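Local coordinates for lipoprotein (Mycoplasma mycoides subsp. capri, PDB 7ADK), which probably acts as a cell-surface serine protease of the PA clan that cleaves host immunoglobulin G, at residues 186-189 with 190-193; 352-355 with 356-359; 578-582 with 583-587. One frame throughout, in Å; residues are numbered along the deposited sequence.

Contact 1: residues 186-189 with 190-193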
ATOM      1  N   ARG B 186       9.362 -21.506 -29.552  1.00 79.69           N
ATOM      2  CA  ARG B 186      10.105 -20.855 -28.463  1.00 79.69           C
ATOM      3  C   ARG B 186       9.604 -21.304 -27.100  1.00 79.69           C
ATOM      4  O   ARG B 186      10.398 -21.630 -26.228  1.00 79.69           O
ATOM      5  CB  ARG B 186      10.009 -19.336 -28.634  1.00 79.69           C
ATOM      6  CG  ARG B 186      10.768 -18.920 -29.856  1.00 79.69           C
ATOM      7  CD  ARG B 186      10.651 -17.496 -30.321  1.00 79.69           C
ATOM      8  NE  ARG B 186      11.602 -17.220 -31.406  1.00 79.69           N
ATOM      9  CZ  ARG B 186      11.703 -17.853 -32.562  1.00 79.69           C
ATOM     10  NH1 ARG B 186      10.783 -18.648 -33.014  1.00 79.69           N
ATOM     11  NH2 ARG B 186      12.762 -17.705 -33.290  1.00 79.69           N
ATOM     12  N   TYR B 187       8.298 -21.438 -26.935  1.00 77.39           N
ATOM     13  CA  TYR B 187       7.681 -21.966 -25.731  1.00 77.39           C
ATOM     14  C   TYR B 187       8.096 -23.413 -25.484  1.00 77.39           C
ATOM     15  O   TYR B 187       8.427 -23.796 -24.372  1.00 77.39           O
ATOM     16  CB  TYR B 187       6.163 -21.831 -25.853  1.00 77.39           C
ATOM     17  CG  TYR B 187       5.449 -21.966 -24.531  1.00 77.39           C
ATOM     18  CD1 TYR B 187       5.389 -20.854 -23.678  1.00 77.39           C
ATOM     19  CD2 TYR B 187       4.863 -23.187 -24.144  1.00 77.39           C
ATOM     20  CE1 TYR B 187       4.747 -20.953 -22.436  1.00 77.39           C
ATOM     21  CE2 TYR B 187       4.211 -23.287 -22.905  1.00 77.39           C
ATOM     22  CZ  TYR B 187       4.158 -22.172 -22.049  1.00 77.39           C
ATOM     23  OH  TYR B 187       3.526 -22.265 -20.860  1.00 77.39           O
ATOM     24  N   MET B 188       8.144 -24.221 -26.541  1.00 86.23           N
ATOM     25  CA  MET B 188       8.571 -25.618 -26.472  1.00 86.23           C
ATOM     26  C   MET B 188      10.053 -25.830 -26.126  1.00 86.23           C
ATOM     27  O   MET B 188      10.370 -26.885 -25.592  1.00 86.23           O
ATOM     28  CB  MET B 188       8.229 -26.335 -27.784  1.00 86.23           C
ATOM     29  CG  MET B 188       6.735 -26.600 -27.951  1.00 86.23           C
ATOM     30  SD  MET B 188       5.949 -27.527 -26.614  1.00 86.23           S
ATOM     31  CE  MET B 188       7.030 -28.952 -26.428  1.00 86.23           C
ATOM     32  N   THR B 189      10.966 -24.884 -26.370  1.00 86.23           N
ATOM     33  CA  THR B 189      12.389 -25.018 -26.008  1.00 86.23           C
ATOM     34  C   THR B 189      12.667 -24.563 -24.577  1.00 86.23           C
ATOM     35  O   THR B 189      13.442 -25.228 -23.884  1.00 86.23           O
ATOM     36  CB  THR B 189      13.323 -24.311 -26.997  1.00 86.23           C
ATOM     37  OG1 THR B 189      13.051 -22.942 -27.044  1.00 86.23           O
ATOM     38  CG2 THR B 189      13.201 -24.892 -28.387  1.00 86.23           C
ATOM     39  N   ARG B 190      11.970 -23.537 -24.051  1.00 87.22           N
ATOM     40  CA  ARG B 190      11.967 -23.267 -22.594  1.00 87.22           C
ATOM     41  C   ARG B 190      11.348 -24.428 -21.805  1.00 87.22           C
ATOM     42  O   ARG B 190      11.826 -24.791 -20.732  1.00 87.22           O
ATOM     43  CB  ARG B 190      11.345 -21.903 -22.219  1.00 87.22           C
ATOM     44  CG  ARG B 190       9.840 -21.774 -22.497  1.00 87.22           C
ATOM     45  CD  ARG B 190       9.162 -20.535 -21.890  1.00 87.22           C
ATOM     46  NE  ARG B 190       9.180 -20.506 -20.414  1.00 87.22           N
ATOM     47  CZ  ARG B 190       8.468 -21.227 -19.571  1.00 87.22           C
ATOM     48  NH1 ARG B 190       7.591 -22.103 -19.960  1.00 87.22           N
ATOM     49  NH2 ARG B 190       8.624 -21.057 -18.296  1.00 87.22           N
ATOM     50  N   LEU B 191      10.343 -25.083 -22.375  1.00 87.54           N
ATOM     51  CA  LEU B 191       9.664 -26.227 -21.785  1.00 87.54           C
ATOM     52  C   LEU B 191      10.512 -27.494 -21.838  1.00 87.54           C
ATOM     53  O   LEU B 191      10.751 -28.099 -20.794  1.00 87.54           O
ATOM     54  CB  LEU B 191       8.318 -26.351 -22.497  1.00 87.54           C
ATOM     55  CG  LEU B 191       7.447 -27.552 -22.138  1.00 87.54           C
ATOM     56  CD1 LEU B 191       7.194 -27.687 -20.648  1.00 87.54           C
ATOM     57  CD2 LEU B 191       6.137 -27.381 -22.858  1.00 87.54           C
ATOM     58  N   LYS B 192      11.026 -27.901 -23.007  1.00 90.00           N
ATOM     59  CA  LYS B 192      11.849 -29.121 -23.139  1.00 90.00           C
ATOM     60  C   LYS B 192      13.308 -29.003 -22.656  1.00 90.00           C
ATOM     61  O   LYS B 192      14.072 -29.960 -22.753  1.00 90.00           O
ATOM     62  CB  LYS B 192      11.651 -29.821 -24.488  1.00 90.00           C
ATOM     63  CG  LYS B 192      12.584 -29.368 -25.601  1.00 90.00           C
ATOM     64  CD  LYS B 192      12.222 -29.967 -26.956  1.00 90.00           C
ATOM     65  CE  LYS B 192      10.906 -29.456 -27.504  1.00 90.00           C
ATOM     66  NZ  LYS B 192      10.621 -29.957 -28.854  1.00 90.00           N
ATOM     67  N   SER B 193      13.681 -27.869 -22.051  1.00 93.53           N
ATOM     68  CA  SER B 193      14.800 -27.786 -21.105  1.00 93.53           C
ATOM     69  C   SER B 193      14.566 -28.687 -19.876  1.00 93.53           C
ATOM     70  O   SER B 193      15.514 -29.203 -19.291  1.00 93.53           O
ATOM     71  CB  SER B 193      15.014 -26.332 -20.680  1.00 93.53           C
ATOM     72  OG  SER B 193      15.407 -25.536 -21.782  1.00 93.53           O
TER

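Contact 2: residues 352-355 with 356-359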
ATOM      1  N   SER B 352      35.483 -14.644  37.610  1.00123.40           N
ATOM      2  CA  SER B 352      34.070 -14.889  37.899  1.00123.40           C
ATOM      3  C   SER B 352      33.655 -16.326  37.568  1.00123.40           C
ATOM      4  O   SER B 352      33.963 -16.844  36.495  1.00123.40           O
ATOM      5  CB  SER B 352      33.205 -13.893  37.122  1.00123.40           C
ATOM      6  OG  SER B 352      33.637 -12.575  37.350  1.00123.40           O
ATOM      7  N   GLN B 353      32.944 -16.976  38.489  1.00121.62           N
ATOM      8  CA  GLN B 353      32.532 -18.373  38.357  1.00121.62           C
ATOM      9  C   GLN B 353      31.628 -18.584  37.135  1.00121.62           C
ATOM     10  O   GLN B 353      30.768 -17.752  36.832  1.00121.62           O
ATOM     11  CB  GLN B 353      31.873 -18.867  39.658  1.00121.62           C
ATOM     12  CG  GLN B 353      30.437 -18.359  39.909  1.00121.62           C
ATOM     13  CD  GLN B 353      29.904 -18.654  41.304  1.00121.62           C
ATOM     14  OE1 GLN B 353      30.634 -18.883  42.253  1.00121.62           O
ATOM     15  NE2 GLN B 353      28.612 -18.643  41.502  1.00121.62           N
ATOM     16  N   ILE B 354      31.866 -19.685  36.413  1.00125.87           N
ATOM     17  CA  ILE B 354      31.135 -20.015  35.184  1.00125.87           C
ATOM     18  C   ILE B 354      29.873 -20.798  35.541  1.00125.87           C
ATOM     19  O   ILE B 354      29.736 -21.994  35.302  1.00125.87           O
ATOM     20  CB  ILE B 354      31.999 -20.701  34.099  1.00125.87           C
ATOM     21  CG1 ILE B 354      33.448 -20.195  33.973  1.00125.87           C
ATOM     22  CG2 ILE B 354      31.270 -20.551  32.749  1.00125.87           C
ATOM     23  CD1 ILE B 354      33.582 -18.733  33.558  1.00125.87           C
ATOM     24  N   ASP B 355      28.911 -20.092  36.122  1.00127.59           N
ATOM     25  CA  ASP B 355      27.551 -20.605  36.340  1.00127.59           C
ATOM     26  C   ASP B 355      26.905 -21.053  35.008  1.00127.59           C
ATOM     27  O   ASP B 355      26.105 -21.979  34.935  1.00127.59           O
ATOM     28  CB  ASP B 355      26.761 -19.473  37.000  1.00127.59           C
ATOM     29  CG  ASP B 355      25.417 -19.898  37.587  1.00127.59           C
ATOM     30  OD1 ASP B 355      25.196 -21.099  37.848  1.00127.59           O
ATOM     31  OD2 ASP B 355      24.582 -19.005  37.835  1.00127.59           O
ATOM     32  N   ARG B 356      27.341 -20.416  33.918  1.00134.89           N
ATOM     33  CA  ARG B 356      26.901 -20.612  32.539  1.00134.89           C
ATOM     34  C   ARG B 356      27.138 -22.013  31.981  1.00134.89           C
ATOM     35  O   ARG B 356      26.439 -22.390  31.048  1.00134.89           O
ATOM     36  CB  ARG B 356      27.604 -19.552  31.689  1.00134.89           C
ATOM     37  CG  ARG B 356      26.844 -19.230  30.395  1.00134.89           C
ATOM     38  CD  ARG B 356      27.495 -18.101  29.590  1.00134.89           C
ATOM     39  NE  ARG B 356      27.698 -16.893  30.407  1.00134.89           N
ATOM     40  CZ  ARG B 356      28.823 -16.481  30.954  1.00134.89           C
ATOM     41  NH1 ARG B 356      29.957 -17.082  30.801  1.00134.89           N
ATOM     42  NH2 ARG B 356      28.848 -15.430  31.702  1.00134.89           N
ATOM     43  N   GLU B 357      28.047 -22.811  32.545  1.00135.81           N
ATOM     44  CA  GLU B 357      28.254 -24.198  32.096  1.00135.81           C
ATOM     45  C   GLU B 357      26.975 -25.045  32.220  1.00135.81           C
ATOM     46  O   GLU B 357      26.763 -25.968  31.441  1.00135.81           O
ATOM     47  CB  GLU B 357      29.377 -24.888  32.887  1.00135.81           C
ATOM     48  CG  GLU B 357      30.764 -24.230  32.835  1.00135.81           C
ATOM     49  CD  GLU B 357      31.414 -24.126  31.451  1.00135.81           C
ATOM     50  OE1 GLU B 357      30.900 -24.657  30.486  1.00135.81           O
ATOM     51  OE2 GLU B 357      32.486 -23.524  31.328  1.00135.81           O
ATOM     52  N   ILE B 358      26.074 -24.712  33.151  1.00139.97           N
ATOM     53  CA  ILE B 358      24.794 -25.411  33.289  1.00139.97           C
ATOM     54  C   ILE B 358      23.899 -25.089  32.081  1.00139.97           C
ATOM     55  O   ILE B 358      23.255 -25.983  31.547  1.00139.97           O
ATOM     56  CB  ILE B 358      24.137 -25.074  34.646  1.00139.97           C
ATOM     57  CG1 ILE B 358      24.835 -25.777  35.837  1.00139.97           C
ATOM     58  CG2 ILE B 358      22.662 -25.511  34.682  1.00139.97           C
ATOM     59  CD1 ILE B 358      26.256 -25.340  36.145  1.00139.97           C
ATOM     60  N   SER B 359      23.907 -23.851  31.577  1.00142.03           N
ATOM     61  CA  SER B 359      23.217 -23.492  30.324  1.00142.03           C
ATOM     62  C   SER B 359      23.910 -24.059  29.075  1.00142.03           C
ATOM     63  O   SER B 359      23.274 -24.246  28.046  1.00142.03           O
ATOM     64  CB  SER B 359      23.038 -21.974  30.214  1.00142.03           C
ATOM     65  OG  SER B 359      24.239 -21.317  29.854  1.00142.03           O
TER

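Contact 3: residues 578-582 with 583-587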
ATOM      1  N   LEU B 578     -32.223   0.877   4.013  1.00 74.27           N
ATOM      2  CA  LEU B 578     -31.036   0.134   4.405  1.00 74.27           C
ATOM      3  C   LEU B 578     -30.681  -0.949   3.381  1.00 74.27           C
ATOM      4  O   LEU B 578     -29.523  -1.070   3.024  1.00 74.27           O
ATOM      5  CB  LEU B 578     -31.189  -0.405   5.810  1.00 74.27           C
ATOM      6  CG  LEU B 578     -30.020  -1.098   6.431  1.00 74.27           C
ATOM      7  CD1 LEU B 578     -28.822  -0.366   6.432  1.00 74.27           C
ATOM      8  CD2 LEU B 578     -30.254  -1.495   7.770  1.00 74.27           C
ATOM      9  N   ILE B 579     -31.650  -1.662   2.804  1.00 69.69           N
ATOM     10  CA  ILE B 579     -31.392  -2.603   1.698  1.00 69.69           C
ATOM     11  C   ILE B 579     -30.888  -1.873   0.451  1.00 69.69           C
ATOM     12  O   ILE B 579     -29.997  -2.365  -0.236  1.00 69.69           O
ATOM     13  CB  ILE B 579     -32.627  -3.487   1.412  1.00 69.69           C
ATOM     14  CG1 ILE B 579     -32.839  -4.438   2.604  1.00 69.69           C
ATOM     15  CG2 ILE B 579     -32.476  -4.300   0.121  1.00 69.69           C
ATOM     16  CD1 ILE B 579     -34.151  -5.213   2.594  1.00 69.69           C
ATOM     17  N   SER B 580     -31.383  -0.673   0.183  1.00 67.20           N
ATOM     18  CA  SER B 580     -30.886   0.132  -0.928  1.00 67.20           C
ATOM     19  C   SER B 580     -29.469   0.646  -0.694  1.00 67.20           C
ATOM     20  O   SER B 580     -28.670   0.569  -1.610  1.00 67.20           O
ATOM     21  CB  SER B 580     -31.831   1.284  -1.234  1.00 67.20           C
ATOM     22  OG  SER B 580     -33.108   0.792  -1.562  1.00 67.20           O
ATOM     23  N   LYS B 581     -29.105   1.073   0.520  1.00 66.44           N
ATOM     24  CA  LYS B 581     -27.725   1.453   0.874  1.00 66.44           C
ATOM     25  C   LYS B 581     -26.769   0.258   0.895  1.00 66.44           C
ATOM     26  O   LYS B 581     -25.626   0.411   0.483  1.00 66.44           O
ATOM     27  CB  LYS B 581     -27.706   2.209   2.212  1.00 66.44           C
ATOM     28  CG  LYS B 581     -28.337   3.602   2.153  1.00 66.44           C
ATOM     29  CD  LYS B 581     -27.567   4.654   1.342  1.00 66.44           C
ATOM     30  CE  LYS B 581     -26.241   5.071   1.981  1.00 66.44           C
ATOM     31  NZ  LYS B 581     -25.615   6.177   1.243  1.00 66.44           N
ATOM     32  N   ILE B 582     -27.199  -0.947   1.258  1.00 63.55           N
ATOM     33  CA  ILE B 582     -26.420  -2.189   1.133  1.00 63.55           C
ATOM     34  C   ILE B 582     -26.128  -2.517  -0.336  1.00 63.55           C
ATOM     35  O   ILE B 582     -24.980  -2.708  -0.737  1.00 63.55           O
ATOM     36  CB  ILE B 582     -27.160  -3.361   1.833  1.00 63.55           C
ATOM     37  CG1 ILE B 582     -27.084  -3.203   3.359  1.00 63.55           C
ATOM     38  CG2 ILE B 582     -26.557  -4.716   1.461  1.00 63.55           C
ATOM     39  CD1 ILE B 582     -28.107  -4.024   4.144  1.00 63.55           C
ATOM     40  N   THR B 583     -27.175  -2.567  -1.168  1.00 61.61           N
ATOM     41  CA  THR B 583     -27.122  -3.042  -2.559  1.00 61.61           C
ATOM     42  C   THR B 583     -26.756  -1.957  -3.576  1.00 61.61           C
ATOM     43  O   THR B 583     -27.013  -2.149  -4.762  1.00 61.61           O
ATOM     44  CB  THR B 583     -28.416  -3.761  -2.981  1.00 61.61           C
ATOM     45  OG1 THR B 583     -29.520  -2.889  -2.995  1.00 61.61           O
ATOM     46  CG2 THR B 583     -28.703  -4.939  -2.054  1.00 61.61           C
ATOM     47  N   ASN B 584     -26.214  -0.808  -3.149  1.00 62.27           N
ATOM     48  CA  ASN B 584     -25.910   0.363  -3.989  1.00 62.27           C
ATOM     49  C   ASN B 584     -27.070   0.741  -4.932  1.00 62.27           C
ATOM     50  O   ASN B 584     -26.883   1.184  -6.063  1.00 62.27           O
ATOM     51  CB  ASN B 584     -24.587   0.140  -4.719  1.00 62.27           C
ATOM     52  CG  ASN B 584     -23.337   0.507  -3.950  1.00 62.27           C
ATOM     53  OD1 ASN B 584     -23.256   1.527  -3.306  1.00 62.27           O
ATOM     54  ND2 ASN B 584     -22.280  -0.247  -4.083  1.00 62.27           N
ATOM     55  N   ASN B 585     -28.289   0.528  -4.458  1.00 67.41           N
ATOM     56  CA  ASN B 585     -29.562   0.763  -5.122  1.00 67.41           C
ATOM     57  C   ASN B 585     -29.725   0.092  -6.505  1.00 67.41           C
ATOM     58  O   ASN B 585     -30.285   0.686  -7.420  1.00 67.41           O
ATOM     59  CB  ASN B 585     -29.866   2.263  -5.088  1.00 67.41           C
ATOM     60  CG  ASN B 585     -31.344   2.559  -5.177  1.00 67.41           C
ATOM     61  OD1 ASN B 585     -32.210   1.703  -5.189  1.00 67.41           O
ATOM     62  ND2 ASN B 585     -31.705   3.807  -5.217  1.00 67.41           N
ATOM     63  N   TYR B 586     -29.269  -1.153  -6.659  1.00 63.58           N
ATOM     64  CA  TYR B 586     -29.408  -1.934  -7.910  1.00 63.58           C
ATOM     65  C   TYR B 586     -30.854  -2.066  -8.426  1.00 63.58           C
ATOM     66  O   TYR B 586     -31.088  -2.189  -9.629  1.00 63.58           O
ATOM     67  CB  TYR B 586     -28.797  -3.329  -7.682  1.00 63.58           C
ATOM     68  CG  TYR B 586     -28.806  -4.224  -8.902  1.00 63.58           C
ATOM     69  CD1 TYR B 586     -28.002  -3.920 -10.014  1.00 63.58           C
ATOM     70  CD2 TYR B 586     -29.526  -5.435  -8.903  1.00 63.58           C
ATOM     71  CE1 TYR B 586     -27.923  -4.802 -11.105  1.00 63.58           C
ATOM     72  CE2 TYR B 586     -29.461  -6.315 -10.002  1.00 63.58           C
ATOM     73  CZ  TYR B 586     -28.655  -5.990 -11.106  1.00 63.58           C
ATOM     74  OH  TYR B 586     -28.532  -6.817 -12.173  1.00 63.58           O
ATOM     75  N   SER B 587     -31.851  -1.992  -7.554  1.00 66.46           N
ATOM     76  CA  SER B 587     -33.266  -1.925  -7.936  1.00 66.46           C
ATOM     77  C   SER B 587     -33.587  -0.729  -8.831  1.00 66.46           C
ATOM     78  O   SER B 587     -34.195  -0.889  -9.884  1.00 66.46           O
ATOM     79  CB  SER B 587     -34.140  -1.861  -6.687  1.00 66.46           C
ATOM     80  OG  SER B 587     -35.509  -1.844  -7.003  1.00 66.46           O
TER

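Contact 1: residues 186-189 with 190-193
R190, L191 and K192 send their backbone N-H groups back to the carbonyls of R186, Y187 and M188, three successive i to i+4 bonds late in helix 176-192, the middle one 3.1 Å from L191 N to Y187 O. At the end of the run S193 takes over with its side chain: OG donates to T189 O over 2.9 Å, lying in the carbonyl plane, while the bond from S193 N to the same oxygen is weak. T189 does something similar one turn earlier. With OG1 set between its backbone N and carbonyl carbon (chi1 61°), it reaches R186 O at 3.1 Å, approaching from the same face of that carbonyl as R190 N. The longer side chains pair off along the turn. M188 and L191 run side by side in the same direction, SD 3.8 Å from CD2, and M188 also leans on D222 and I226 of helix 220-226. K192 crosses M188 at about a right angle, with its CE 4.1 Å from the methionine CE. Y187 and R190 approach obliquely: NH1 comes within 3.9 Å of CE1, and the ring and guanidinium planes are 36° apart. The phenol OH is hydrogen-bonded to Q700. The chemistry therefore divides: the M188 side chain carries the packing onto helix 220-226, with L191 beside it, while the S193 hydroxyl reinforces T189 O, where the backbone bond is weak, and the T189 hydroxyl is a second donor to R186 O, beside the kink at T189.

Contact 2: residues 352-355 with 356-359
I354 turns its CG2 branch anti to the backbone N, and E357, bent at chi2 (-61°), folds its carboxylate end back to meet it. The two side chains lie obliquely, with I354 CG2 3.5 Å from E357 OE2 and 3.7 Å from E357 CG, so the methyl rests against the methylene as well as the carboxylate. The same branch touches the base of R356, CG2 to CB 3.9 Å. The guanidinium finds its main partner beyond this stretch, in a salt bridge from NH1 to D349, and N346 accepts from the same nitrogen. In the backbone beneath, an inverse gamma turn centred on I354 leads into 356-359, which is helical in phi/psi but lacks the regular bonds: E357 N makes a weak bond to I354 O, and I358 N bonds to D355 O at 3.3 Å. S359 closes the series, its OG donating in plane to a lone pair of R356 O over 2.7 Å. D355 also packs on a polar side chain of the other protein in the complex. All this lies on the surface between two helices: S359 O accepts from Q342 of helix 329-345, and I358 O from the hydroxyl of T361, where helix 361-375 begins.

Contact 3: residues 578-582 with 583-587
T583 grips I579 O twice, through OG1 at 2.8 Å and through its backbone N at 3.0 Å, the two donors coming from opposite faces of the carbonyl plane. Its hydroxyl stands between the backbone N and the carbonyl carbon (chi1 65°), which turns it back over the last turn of helix 575-582. That same rotation sets CG2 beside the backbone N, 4.1 Å from CG2 of I582, whose side chain it meets obliquely; the T583 side chain also touches I428 and F443 on strands 421-433 and 442-447. S580 supplies the next link, its O accepting from N585 N over 2.9 Å. This 6→1 bond, closing round a left-handed N584 (phi 46°), resembles the Schellman ending of a helix, but the companion bond is missing, since N584 N stays 3.9 Å from K581 O. R466 of strand 461-467 donates to K581 O and I582 O. Beside the S580 bond the two side chains only come near: N585 OD1 lies 3.8 Å from S580 OG, and that hydroxyl bonds to N576 O within the helix. N584 turns away from the helix and has its amide held by L467 and S469.

Along the chain the three contacts follow in series, each closing before the next opens, and none touches another. Contact 1 lies on helix 176-192, first along the chain; contacts 2 and 3 both fall inside the DUF31 peptidase region yet are the farthest apart, their centres about 71 Å from each other. Contact 2 sits between helices 329-345 and 361-375, about 58 Å from the chain's centre, in an outlying helical part that meets the other protein. Contact 3 joins the end of helix 575-582 to the antiparallel sheet that contains strands 421-433, 442-447 and 461-467. The centres of contacts 1 and 3, about 52 Å apart, lie on opposite sides of the chain's centre.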